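Local coordinates for protein hydroxyglutarate synthase (Pseudomonas putida, PDB 6W1G) that catalyses the iron(II)-dependent decarboxylation and hydroxylation of 2-oxoadipate to D-2-hydroxyglutarate, a step in D-lysine catabolism, at residues Gly173-Ala176 against Ala177-Glu180; Val52-Ala55 against Leu56-Thr59; Val75-Ala78 against Glu79-Ala82; Ser8-Ser11 against Ile12-Gln15; Arg371-Glu374 against Gly375-Thr378. One frame throughout, in Å; residues are numbered along the deposited sequence.

Interaction 1: residues Gly173-Ala176 against Ala177-Glu180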
loop_
_atom_site.group_PDB
_atom_site.type_symbol
_atom_site.label_atom_id
_atom_site.label_comp_id
_atom_site.label_asym_id
_atom_site.label_seq_id
_atom_site.Cartn_x
_atom_site.Cartn_y
_atom_site.Cartn_z
ATOM N N GLY A 173 8.366 24.007 -5.384
ATOM C CA GLY A 173 8.556 23.364 -4.104
ATOM C C GLY A 173 8.138 24.299 -2.978
ATOM O O GLY A 173 7.600 25.381 -3.218
ATOM N N LEU A 174 8.406 23.848 -1.751
ATOM C CA LEU A 174 8.085 24.563 -0.537
ATOM C C LEU A 174 9.308 24.553 0.364
ATOM O O LEU A 174 9.998 23.547 0.478
ATOM C CB LEU A 174 6.913 23.915 0.213
ATOM C CG LEU A 174 5.593 23.855 -0.547
ATOM C CD1 LEU A 174 4.579 23.061 0.299
ATOM C CD2 LEU A 174 5.081 25.238 -0.818
ATOM N N ASP A 175 9.567 25.673 1.037
ATOM C CA ASP A 175 10.581 25.709 2.103
ATOM C C ASP A 175 10.089 24.983 3.347
ATOM O O ASP A 175 8.966 24.530 3.403
ATOM C CB ASP A 175 11.031 27.135 2.360
ATOM C CG ASP A 175 9.964 28.034 2.980
ATOM O OD1 ASP A 175 8.940 27.624 3.529
ATOM O OD2 ASP A 175 10.213 29.246 2.967
ATOM N N ALA A 176 10.965 24.873 4.356
ATOM C CA ALA A 176 10.651 24.048 5.519
ATOM C C ALA A 176 9.409 24.547 6.243
ATOM O O ALA A 176 8.560 23.742 6.644
ATOM C CB ALA A 176 11.837 23.985 6.482
ATOM N N ALA A 177 9.294 25.858 6.440
ATOM C CA ALA A 177 8.144 26.382 7.168
ATOM C C ALA A 177 6.847 26.148 6.409
ATOM O O ALA A 177 5.837 25.764 7.011
ATOM C CB ALA A 177 8.307 27.867 7.442
ATOM N N ASP A 178 6.844 26.388 5.090
ATOM C CA ASP A 178 5.642 26.179 4.298
ATOM C C ASP A 178 5.319 24.699 4.192
ATOM O O ASP A 178 4.141 24.335 4.170
ATOM C CB ASP A 178 5.764 26.815 2.911
ATOM C CG ASP A 178 5.719 28.325 2.964
ATOM O OD1 ASP A 178 5.342 28.899 4.024
ATOM O OD2 ASP A 178 6.103 28.951 1.951
ATOM N N ALA A 179 6.342 23.823 4.141
ATOM C CA ALA A 179 6.077 22.388 4.130
ATOM C C ALA A 179 5.421 21.939 5.425
ATOM O O ALA A 179 4.534 21.073 5.414
ATOM C CB ALA A 179 7.356 21.603 3.879
ATOM N N GLU A 180 5.887 22.459 6.571
ATOM C CA GLU A 180 5.249 22.135 7.845
ATOM C C GLU A 180 3.790 22.598 7.878
ATOM O O GLU A 180 2.899 21.856 8.312
ATOM C CB GLU A 180 6.018 22.684 9.032
ATOM C CG GLU A 180 5.423 22.129 10.352
ATOM C CD GLU A 180 5.076 20.623 10.265
ATOM O OE1 GLU A 180 6.002 19.828 10.000
ATOM O OE2 GLU A 180 3.892 20.238 10.428
HETATM O O HOH W 1 8.147 28.075 0.319
#
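The carboxylate of Asp-175 folds back over the first turn of a helix and meets the backbone of Asp-178: OD1 of Asp-175 accepts from N of Asp-178 at 2.9 Å, with the N-H aimed at it almost straight (165°). This is an N-cap bond. Aspartate suits the place because a short side chain can take the position between its own backbone N and carbonyl carbon (chi1 68°), which turns OD1 toward the amides that the first turn leaves without a carbonyl partner. The carbonyl O of Asp-175 starts the regular ladder by accepting from N of Ala-179 at 2.8 Å.

The two aspartate side chains pass each other at a slant, their carboxylate planes 42° apart, and OD1 of Asp-175 comes within 3.5 Å of OD2 of Asp-178. That closeness of like charges is probably eased by the helix start and by a water that donates to OD2 of Asp-178 and accepts from N of Asp-175; OD2 of Asp-178 also bonds Gln-167. With an alanine here in place of Asp-175, N of Asp-178 would probably lose its capping acceptor and the first turn would be more prone to fray.

Leu-174 crosses Asp-178 at about a right angle, CD2 lying 4.1 Å from its CB, while CB of Leu-174 faces the small methyl of Ala-179 at 4.4 Å. The cap thus opens helix 176-188 just after helix 159-171, where Leu-174 packs on Gln-167 and Cys-168 of that preceding helix and Ala-179 touches Val-7 of the N-terminal loop.

Interaction 2: residues Val52-Ala55 against Leu56-Thr59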
loop_
_atom_site.group_PDB
_atom_site.type_symbol
_atom_site.label_atom_id
_atom_site.label_comp_id
_atom_site.label_asym_id
_atom_site.label_seq_id
_atom_site.Cartn_x
_atom_site.Cartn_y
_atom_site.Cartn_z
ATOM N N VAL A 52 17.145 -12.779 6.822
ATOM C CA VAL A 52 16.221 -11.653 6.710
ATOM C C VAL A 52 16.929 -10.353 7.054
ATOM O O VAL A 52 16.818 -9.351 6.337
ATOM C CB VAL A 52 14.955 -11.879 7.548
ATOM C CG1 VAL A 52 14.109 -10.627 7.554
ATOM C CG2 VAL A 52 14.187 -13.094 6.995
ATOM N N ALA A 53 17.675 -10.334 8.163
ATOM C CA ALA A 53 18.437 -9.150 8.518
ATOM C C ALA A 53 19.362 -8.727 7.372
ATOM O O ALA A 53 19.461 -7.545 7.071
ATOM C CB ALA A 53 19.221 -9.381 9.807
ATOM N N GLU A 54 20.056 -9.687 6.767
ATOM C CA GLU A 54 20.947 -9.355 5.659
ATOM C C GLU A 54 20.174 -8.827 4.469
ATOM O O GLU A 54 20.604 -7.865 3.846
ATOM C CB GLU A 54 21.747 -10.585 5.257
ATOM C CG GLU A 54 23.106 -10.655 5.982
ATOM C CD GLU A 54 24.005 -9.415 5.747
ATOM O OE1 GLU A 54 24.608 -9.277 4.643
ATOM O OE2 GLU A 54 24.093 -8.547 6.645
ATOM N N ALA A 55 19.052 -9.457 4.112
ATOM C CA ALA A 55 18.257 -8.993 2.990
ATOM C C ALA A 55 17.878 -7.530 3.164
ATOM O O ALA A 55 17.991 -6.721 2.229
ATOM C CB ALA A 55 17.033 -9.882 2.794
ATOM N N LEU A 56 17.405 -7.185 4.368
ATOM C CA LEU A 56 16.972 -5.823 4.607
ATOM C C LEU A 56 18.135 -4.844 4.638
ATOM O O LEU A 56 17.971 -3.659 4.299
ATOM C CB LEU A 56 16.174 -5.769 5.916
ATOM C CG LEU A 56 14.917 -6.608 5.978
ATOM C CD1 LEU A 56 14.439 -6.752 7.390
ATOM C CD2 LEU A 56 13.799 -6.000 5.116
ATOM N N ARG A 57 19.328 -5.299 5.016
ATOM C CA ARG A 57 20.511 -4.458 4.929
ATOM C C ARG A 57 20.916 -4.208 3.474
ATOM O O ARG A 57 21.127 -3.062 3.089
ATOM C CB ARG A 57 21.676 -5.113 5.684
ATOM C CG ARG A 57 22.919 -4.286 5.676
ATOM C CD ARG A 57 24.155 -4.972 6.225
ATOM N NE ARG A 57 24.637 -6.078 5.415
ATOM C CZ ARG A 57 25.360 -5.950 4.308
ATOM N NH1 ARG A 57 25.700 -4.751 3.820
ATOM N NH2 ARG A 57 25.742 -7.044 3.685
ATOM N N TRP A 58 20.965 -5.259 2.650
ATOM C CA TRP A 58 21.362 -5.091 1.254
ATOM C C TRP A 58 20.499 -4.047 0.587
ATOM O O TRP A 58 20.993 -3.225 -0.189
ATOM C CB TRP A 58 21.262 -6.397 0.465
ATOM C CG TRP A 58 22.394 -7.327 0.695
ATOM C CD1 TRP A 58 22.372 -8.503 1.358
ATOM C CD2 TRP A 58 23.749 -7.164 0.231
ATOM N NE1 TRP A 58 23.622 -9.109 1.368
ATOM C CE2 TRP A 58 24.476 -8.279 0.687
ATOM C CE3 TRP A 58 24.406 -6.184 -0.511
ATOM C CZ2 TRP A 58 25.844 -8.440 0.409
ATOM C CZ3 TRP A 58 25.750 -6.344 -0.783
ATOM C CH2 TRP A 58 26.437 -7.443 -0.320
ATOM N N THR A 59 19.184 -4.139 0.769
ATOM C CA THR A 59 18.267 -3.309 0.003
ATOM C C THR A 59 18.026 -1.952 0.635
ATOM O O THR A 59 17.361 -1.115 0.031
ATOM C CB THR A 59 16.925 -4.013 -0.127
ATOM O OG1 THR A 59 16.369 -4.131 1.172
ATOM C CG2 THR A 59 17.026 -5.370 -0.805
HETATM O O HOH W 2 24.371 -11.514 2.813
#
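An i to i+3 salt bridge on the surface of helix 50-59 ties Glu-54 to Arg-57, and Trp-58 lies beside it in the next position. The two charged chains run side by side in the same direction. Arg-57 grips side-on: NE reaches OE2 of Glu-54 at 2.8 Å, and NH2 reaches OE1 of Glu-54 at 2.7 Å through the syn lone pair. The carboxylate and guanidinium are only 29° apart, so the paired hydrogen bonds keep the two groups nearly coplanar, edge to edge. Arginine suits the place because NE and NH2 offer two N-H groups along one edge, one for each carboxylate oxygen; the chain sets out anti to the backbone N (chi1 -178°) and bends at chi3, which brings that edge to the acid.

NH2 of Arg-57 also sits 3.4 Å above one face of the Trp-58 indole, offset toward its rim. A water at the edge of that ring accepts from NE1 of Trp-58 at 2.9 Å and donates to OE1 of Glu-54, linking indole to carboxylate. Elsewhere on the helix, CG1 of Val-52 meets CD1 of Leu-56 at 3.9 Å, one turn apart, an apolar pair on the side turned to the protein.

Leu-56 and Val-52 pack on Met-46 and Val-45 of helix 29-48, whereas Trp-58 stacks with His-390 and also touches Glu-392, both of strand 389-393.

Interaction 3: residues Val75-Ala78 against Glu79-Ala82; sequences VGTA and EELA
Val-75, the last residue of strand 69-75, sets its CB 3.6 Å from OE1 of Glu-80 and lays CG2 across Leu-81, 4.2 Å from its CB. A branched apolar residue fits here, since its side chain is buried against Leu-81 and the Glu-80 chain; its backbone bonds Ser-131 and Leu-133 of the adjacent strand. At Gly-76 the backbone N donates to OE1 of Glu-80 at 2.9 Å, nearly straight at 169°. The Glu-80 chain is extended beyond CG, which carries its carboxylate back past the helix start to this amide; its other oxygen, OE2, is engaged in a salt bridge with Arg-154.

Thr-77 is the N-cap of helix 78-90, in the turn that joins strand to helix. Its OG1 lies between its own backbone N and carbonyl carbon (chi1 73°), from where it accepts from N of Glu-80 at 3.0 Å. Threonine supplies that acceptor on a short branch, and CG of Glu-80 rests 3.3 Å from the same OG1. The carbonyl O of Thr-77 accepts from N of Leu-81. Ala-78, the first helical residue, passes its carbonyl O to N of Ala-82 at 2.9 Å, and its small CB touches Ala-432 of helix 424-433, which also packs against Leu-81.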
loop_
_atom_site.group_PDB
_atom_site.type_symbol
_atom_site.label_atom_id
_atom_site.label_comp_id
_atom_site.label_asym_id
_atom_site.label_seq_id
_atom_site.Cartn_x
_atom_site.Cartn_y
_atom_site.Cartn_z
ATOM N N VAL A 75 -12.824 8.869 -1.570
ATOM C CA VAL A 75 -13.350 10.165 -1.957
ATOM C C VAL A 75 -14.609 9.943 -2.784
ATOM O O VAL A 75 -14.898 8.831 -3.254
ATOM C CB VAL A 75 -12.321 11.044 -2.703
ATOM C CG1 VAL A 75 -11.197 11.386 -1.797
ATOM C CG2 VAL A 75 -11.826 10.371 -3.973
ATOM N N GLY A 76 -15.380 11.013 -2.961
ATOM C CA GLY A 76 -16.695 10.896 -3.526
ATOM C C GLY A 76 -16.907 11.485 -4.895
ATOM O O GLY A 76 -17.940 11.214 -5.500
ATOM N N THR A 77 -16.005 12.336 -5.372
ATOM C CA THR A 77 -16.211 13.005 -6.645
ATOM C C THR A 77 -14.913 13.050 -7.433
ATOM O O THR A 77 -13.807 12.961 -6.877
ATOM C CB THR A 77 -16.689 14.468 -6.493
ATOM O OG1 THR A 77 -15.583 15.263 -6.050
ATOM C CG2 THR A 77 -17.883 14.594 -5.569
ATOM N N ALA A 78 -15.060 13.172 -8.752
ATOM C CA ALA A 78 -13.907 13.335 -9.633
ATOM C C ALA A 78 -13.038 14.518 -9.216
ATOM O O ALA A 78 -11.800 14.427 -9.222
ATOM C CB ALA A 78 -14.358 13.493 -11.099
ATOM N N GLU A 79 -13.662 15.641 -8.869
ATOM C CA GLU A 79 -12.903 16.816 -8.461
ATOM C C GLU A 79 -12.074 16.527 -7.203
ATOM O O GLU A 79 -10.930 16.981 -7.085
ATOM C CB GLU A 79 -13.898 17.950 -8.241
ATOM C CG GLU A 79 -14.658 18.438 -9.519
ATOM C CD GLU A 79 -15.609 17.460 -10.244
ATOM O OE1 GLU A 79 -16.303 16.603 -9.629
ATOM O OE2 GLU A 79 -15.721 17.619 -11.472
ATOM N N GLU A 80 -12.647 15.769 -6.253
ATOM C CA GLU A 80 -11.887 15.386 -5.064
ATOM C C GLU A 80 -10.685 14.519 -5.432
ATOM O O GLU A 80 -9.594 14.704 -4.882
ATOM C CB GLU A 80 -12.775 14.669 -4.041
ATOM C CG GLU A 80 -13.766 15.623 -3.340
ATOM C CD GLU A 80 -14.750 14.945 -2.425
ATOM O OE1 GLU A 80 -14.730 13.710 -2.296
ATOM O OE2 GLU A 80 -15.557 15.684 -1.830
ATOM N N LEU A 81 -10.876 13.558 -6.328
ATOM C CA LEU A 81 -9.768 12.699 -6.741
ATOM C C LEU A 81 -8.676 13.496 -7.445
ATOM O O LEU A 81 -7.480 13.327 -7.171
ATOM C CB LEU A 81 -10.277 11.563 -7.638
ATOM C CG LEU A 81 -9.209 10.571 -8.082
ATOM C CD1 LEU A 81 -8.586 9.809 -6.921
ATOM C CD2 LEU A 81 -9.809 9.613 -9.095
ATOM N N ALA A 82 -9.065 14.370 -8.363
ATOM C CA ALA A 82 -8.074 15.161 -9.086
ATOM C C ALA A 82 -7.302 16.071 -8.156
ATOM O O ALA A 82 -6.091 16.244 -8.298
ATOM C CB ALA A 82 -8.762 15.985 -10.184
#

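Interaction 4: residues Ser8-Ser11 against Ile12-Gln15; sequences SPDS and IRAQ
The backbone N of Ile-12 donates to the carbonyl O of Ser-8 at 3.2 Å, and CG1 of Ile-12 lies 3.5 Å from the same oxygen. Ser-8 is the N-cap of helix 9-27, a place its short hydroxyl suits: OG accepts from N of Ser-11, while OG of Ser-11 donates in return to O of Ser-8, so the carbonyl serves two donors.

Arg-13 follows and holds Asp-10, one turn back, in a salt bridge. A bend at chi3 (62°) swings the guanidinium back along the helix, so that it meets one oxygen end-on: NH2 lies 2.9 Å and NH1 3.0 Å from OD1 of Asp-10. The carboxylate stands 76° from the guanidinium plane; NH1 uses the anti lone pair of OD1, and NH2 comes from above the carboxylate plane. Arginine can serve two backbone carbonyls besides, NH1 bonding O of Met-91 and NE bonding O of Ser-124. A leucine in its place would probably leave Asp-10 without its counter-charge and both carbonyls without these donors.

Ala-14 bonds O of Asp-10 through its N. Gln-15 does likewise with O of Ser-11 at 3.0 Å, and a water links its OE1, weakly, to OG of Ser-11. Ile-12 packs on Ala-179, Phe-182 and Val-183 of helix 176-188, and Asp-10 and Arg-13 lie against Ser-120 of helix 118-123.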
loop_
_atom_site.group_PDB
_atom_site.type_symbol
_atom_site.label_atom_id
_atom_site.label_comp_id
_atom_site.label_asym_id
_atom_site.label_seq_id
_atom_site.Cartn_x
_atom_site.Cartn_y
_atom_site.Cartn_z
ATOM N N SER A 8 12.958 18.517 0.215
ATOM C CA SER A 8 12.668 17.482 -0.755
ATOM C C SER A 8 11.222 17.025 -0.575
ATOM O O SER A 8 10.737 16.880 0.568
ATOM C CB SER A 8 13.583 16.310 -0.546
ATOM O OG SER A 8 13.266 15.678 0.629
ATOM N N PRO A 9 10.527 16.713 -1.667
ATOM C CA PRO A 9 9.210 16.103 -1.514
ATOM C C PRO A 9 9.244 14.830 -0.678
ATOM O O PRO A 9 8.291 14.544 0.056
ATOM C CB PRO A 9 8.807 15.820 -2.966
ATOM C CG PRO A 9 9.524 16.898 -3.748
ATOM C CD PRO A 9 10.832 17.063 -3.069
ATOM N N ASP A 10 10.329 14.050 -0.769
ATOM C CA ASP A 10 10.414 12.832 0.038
ATOM C C ASP A 10 10.393 13.145 1.529
ATOM O O ASP A 10 9.795 12.413 2.324
ATOM C CB ASP A 10 11.713 12.078 -0.289
ATOM C CG ASP A 10 11.771 11.555 -1.711
ATOM O OD1 ASP A 10 10.738 11.206 -2.320
ATOM O OD2 ASP A 10 12.898 11.472 -2.215
ATOM N N SER A 11 11.022 14.246 1.936
ATOM C CA SER A 11 11.020 14.630 3.346
ATOM C C SER A 11 9.632 15.047 3.792
ATOM O O SER A 11 9.228 14.774 4.922
ATOM C CB SER A 11 12.046 15.720 3.628
ATOM O OG SER A 11 11.670 16.980 3.118
ATOM N N ILE A 12 8.902 15.767 2.945
ATOM C CA ILE A 12 7.526 16.128 3.275
ATOM C C ILE A 12 6.675 14.863 3.442
ATOM O O ILE A 12 5.873 14.766 4.381
ATOM C CB ILE A 12 6.901 17.048 2.212
ATOM C CG1 ILE A 12 7.801 18.267 1.954
ATOM C CG2 ILE A 12 5.546 17.542 2.659
ATOM C CD1 ILE A 12 7.235 19.244 0.902
ATOM N N ARG A 13 6.842 13.881 2.539
ATOM C CA ARG A 13 6.105 12.630 2.652
ATOM C C ARG A 13 6.402 11.934 3.972
ATOM O O ARG A 13 5.490 11.452 4.652
ATOM C CB ARG A 13 6.461 11.725 1.477
ATOM C CG ARG A 13 5.658 10.461 1.441
ATOM C CD ARG A 13 5.844 9.646 0.175
ATOM N NE ARG A 13 7.194 9.190 -0.006
ATOM C CZ ARG A 13 8.134 9.709 -0.788
ATOM N NH1 ARG A 13 7.926 10.778 -1.525
ATOM N NH2 ARG A 13 9.329 9.143 -0.817
ATOM N N ALA A 14 7.684 11.869 4.372
ATOM C CA ALA A 14 7.999 11.207 5.646
ATOM C C ALA A 14 7.346 11.920 6.802
ATOM O O ALA A 14 6.814 11.289 7.732
ATOM C CB ALA A 14 9.514 11.150 5.828
ATOM N N GLN A 15 7.381 13.257 6.783
ATOM C CA GLN A 15 6.756 14.038 7.846
ATOM C C GLN A 15 5.243 13.850 7.879
ATOM O O GLN A 15 4.626 13.750 8.960
ATOM C CB GLN A 15 7.104 15.505 7.657
ATOM C CG GLN A 15 8.530 15.830 8.033
ATOM C CD GLN A 15 8.934 17.225 7.666
ATOM O OE1 GLN A 15 8.198 17.942 6.995
ATOM N NE2 GLN A 15 10.121 17.613 8.086
HETATM O O HOH W 3 10.218 18.525 4.989
#

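Interaction 5: residues Arg371-Glu374 against Gly375-Thr378; sequences RDQE and GRPT
Arg-376 reaches back from CB across a surface loop to Gln-373 and Arg-371. Its CG, anti to the carbonyl carbon, passes 4.1 Å from CB of Gln-373, and CD runs on 3.7 Å from the carbonyl O of Gln-373. At NE the chain makes its bond: NE donates to O of Gln-373 at 2.9 Å, at a bent 140°, with the oxygen 26° out of the guanidinium plane. CZ then lies over Arg-371, whose O sits above one face of the guanidinium, and NH1 passes 3.6 Å from CA of Arg-371. NH2 donates to a water at 2.8 Å, and that water donates to O of Gln-373, so the one carbonyl is approached both directly and through solvent. A long, many-donor arginine suits this task of closing a loop that has no regular backbone ladder. Gly-375 allows the turn between: at its backbone angles a side chain would run into the carbonyl O of Glu-374.

The loop joins helix 365-369 to helix 380-385, and it lies against the end of helix 440-458 and the residues after it: NE of Arg-371 bonds O of Ala-458, the helix's last residue, and NH1 of Arg-376 bonds O of Leu-459.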
loop_
_atom_site.group_PDB
_atom_site.type_symbol
_atom_site.label_atom_id
_atom_site.label_comp_id
_atom_site.label_asym_id
_atom_site.label_seq_id
_atom_site.Cartn_x
_atom_site.Cartn_y
_atom_site.Cartn_z
ATOM N N ARG A 371 37.690 -5.471 -8.251
ATOM C CA ARG A 371 37.173 -4.727 -9.395
ATOM C C ARG A 371 38.228 -4.359 -10.430
ATOM O O ARG A 371 37.858 -3.951 -11.539
ATOM C CB ARG A 371 36.440 -3.452 -8.941
ATOM C CG ARG A 371 37.358 -2.396 -8.342
ATOM C CD ARG A 371 36.586 -1.284 -7.603
ATOM N NE ARG A 371 35.549 -0.626 -8.395
ATOM C CZ ARG A 371 35.741 0.474 -9.127
ATOM N NH1 ARG A 371 36.937 1.049 -9.187
ATOM N NH2 ARG A 371 34.726 0.987 -9.819
ATOM N N ASP A 372 39.514 -4.448 -10.092
ATOM C CA ASP A 372 40.569 -4.149 -11.059
ATOM C C ASP A 372 41.173 -5.405 -11.657
ATOM O O ASP A 372 42.140 -5.305 -12.419
ATOM C CB ASP A 372 41.612 -3.249 -10.404
ATOM C CG ASP A 372 41.037 -1.878 -10.095
ATOM O OD1 ASP A 372 40.301 -1.317 -10.952
ATOM O OD2 ASP A 372 41.269 -1.362 -8.995
ATOM N N GLN A 373 40.584 -6.564 -11.402
ATOM C CA GLN A 373 41.141 -7.782 -11.943
ATOM C C GLN A 373 40.579 -8.097 -13.316
ATOM O O GLN A 373 39.377 -7.992 -13.550
ATOM C CB GLN A 373 40.790 -8.981 -11.072
ATOM C CG GLN A 373 41.527 -8.984 -9.798
ATOM C CD GLN A 373 41.113 -10.123 -8.870
ATOM O OE1 GLN A 373 40.488 -11.120 -9.272
ATOM N NE2 GLN A 373 41.482 -9.997 -7.617
ATOM N N GLU A 374 41.463 -8.527 -14.211
ATOM C CA GLU A 374 40.971 -9.298 -15.326
ATOM C C GLU A 374 40.733 -10.735 -14.878
ATOM O O GLU A 374 40.970 -11.137 -13.723
ATOM C CB GLU A 374 41.941 -9.289 -16.501
ATOM C CG GLU A 374 41.787 -8.152 -17.448
ATOM C CD GLU A 374 42.621 -8.182 -18.781
ATOM O OE1 GLU A 374 43.172 -9.280 -19.137
ATOM O OE2 GLU A 374 42.724 -7.121 -19.414
ATOM N N GLY A 375 40.237 -11.514 -15.796
ATOM C CA GLY A 375 40.028 -12.885 -15.499
ATOM C C GLY A 375 38.798 -13.143 -14.663
ATOM O O GLY A 375 38.609 -14.277 -14.249
ATOM N N ARG A 376 37.976 -12.134 -14.363
ATOM C CA ARG A 376 36.762 -12.366 -13.618
ATOM C C ARG A 376 35.708 -13.045 -14.477
ATOM O O ARG A 376 35.733 -12.966 -15.705
ATOM C CB ARG A 376 36.230 -11.046 -13.064
ATOM C CG ARG A 376 37.051 -10.502 -11.920
ATOM C CD ARG A 376 36.547 -9.175 -11.437
ATOM N NE ARG A 376 36.675 -8.122 -12.432
ATOM C CZ ARG A 376 35.968 -6.988 -12.447
ATOM N NH1 ARG A 376 35.056 -6.762 -11.523
ATOM N NH2 ARG A 376 36.187 -6.073 -13.386
ATOM N N PRO A 377 34.715 -13.685 -13.831
ATOM C CA PRO A 377 33.604 -14.281 -14.581
ATOM C C PRO A 377 32.999 -13.273 -15.540
ATOM O O PRO A 377 32.853 -12.101 -15.208
ATOM C CB PRO A 377 32.603 -14.679 -13.483
ATOM C CG PRO A 377 33.505 -14.988 -12.296
ATOM C CD PRO A 377 34.573 -13.909 -12.378
ATOM N N THR A 378 32.585 -13.773 -16.716
ATOM C CA THR A 378 32.108 -12.965 -17.825
ATOM C C THR A 378 30.592 -12.803 -17.858
ATOM O O THR A 378 30.092 -12.113 -18.766
ATOM C CB THR A 378 32.554 -13.547 -19.183
ATOM O OG1 THR A 378 31.978 -14.843 -19.413
ATOM C CG2 THR A 378 34.097 -13.643 -19.268
HETATM O O HOH W 4 37.541 -9.601 -15.848
HETATM O O HOH W 5 37.607 -6.643 -15.772
#

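Interactions 1, 3 and 4 all include helix starts capped by a side-chain oxygen, an aspartate, a threonine and a serine in turn, and each is partly buried. Interactions 1 and 4 touch: Ala-179 CB meets Ile-12 CD1 at 3.8 Å, so helices 176-188 and 9-27 pack together there, whereas interaction 3 joins the mixed sheet to its following helix about 25 Å from interaction 1, centre to centre. Interactions 2 and 5 are surface contacts. Interaction 2, like interaction 4, has an arginine-acid bridge, but side-on and nearly flat rather than end-on to one oxygen; interaction 5, with neither helix nor strand, relies on a guanidinium, a backbone carbonyl and waters.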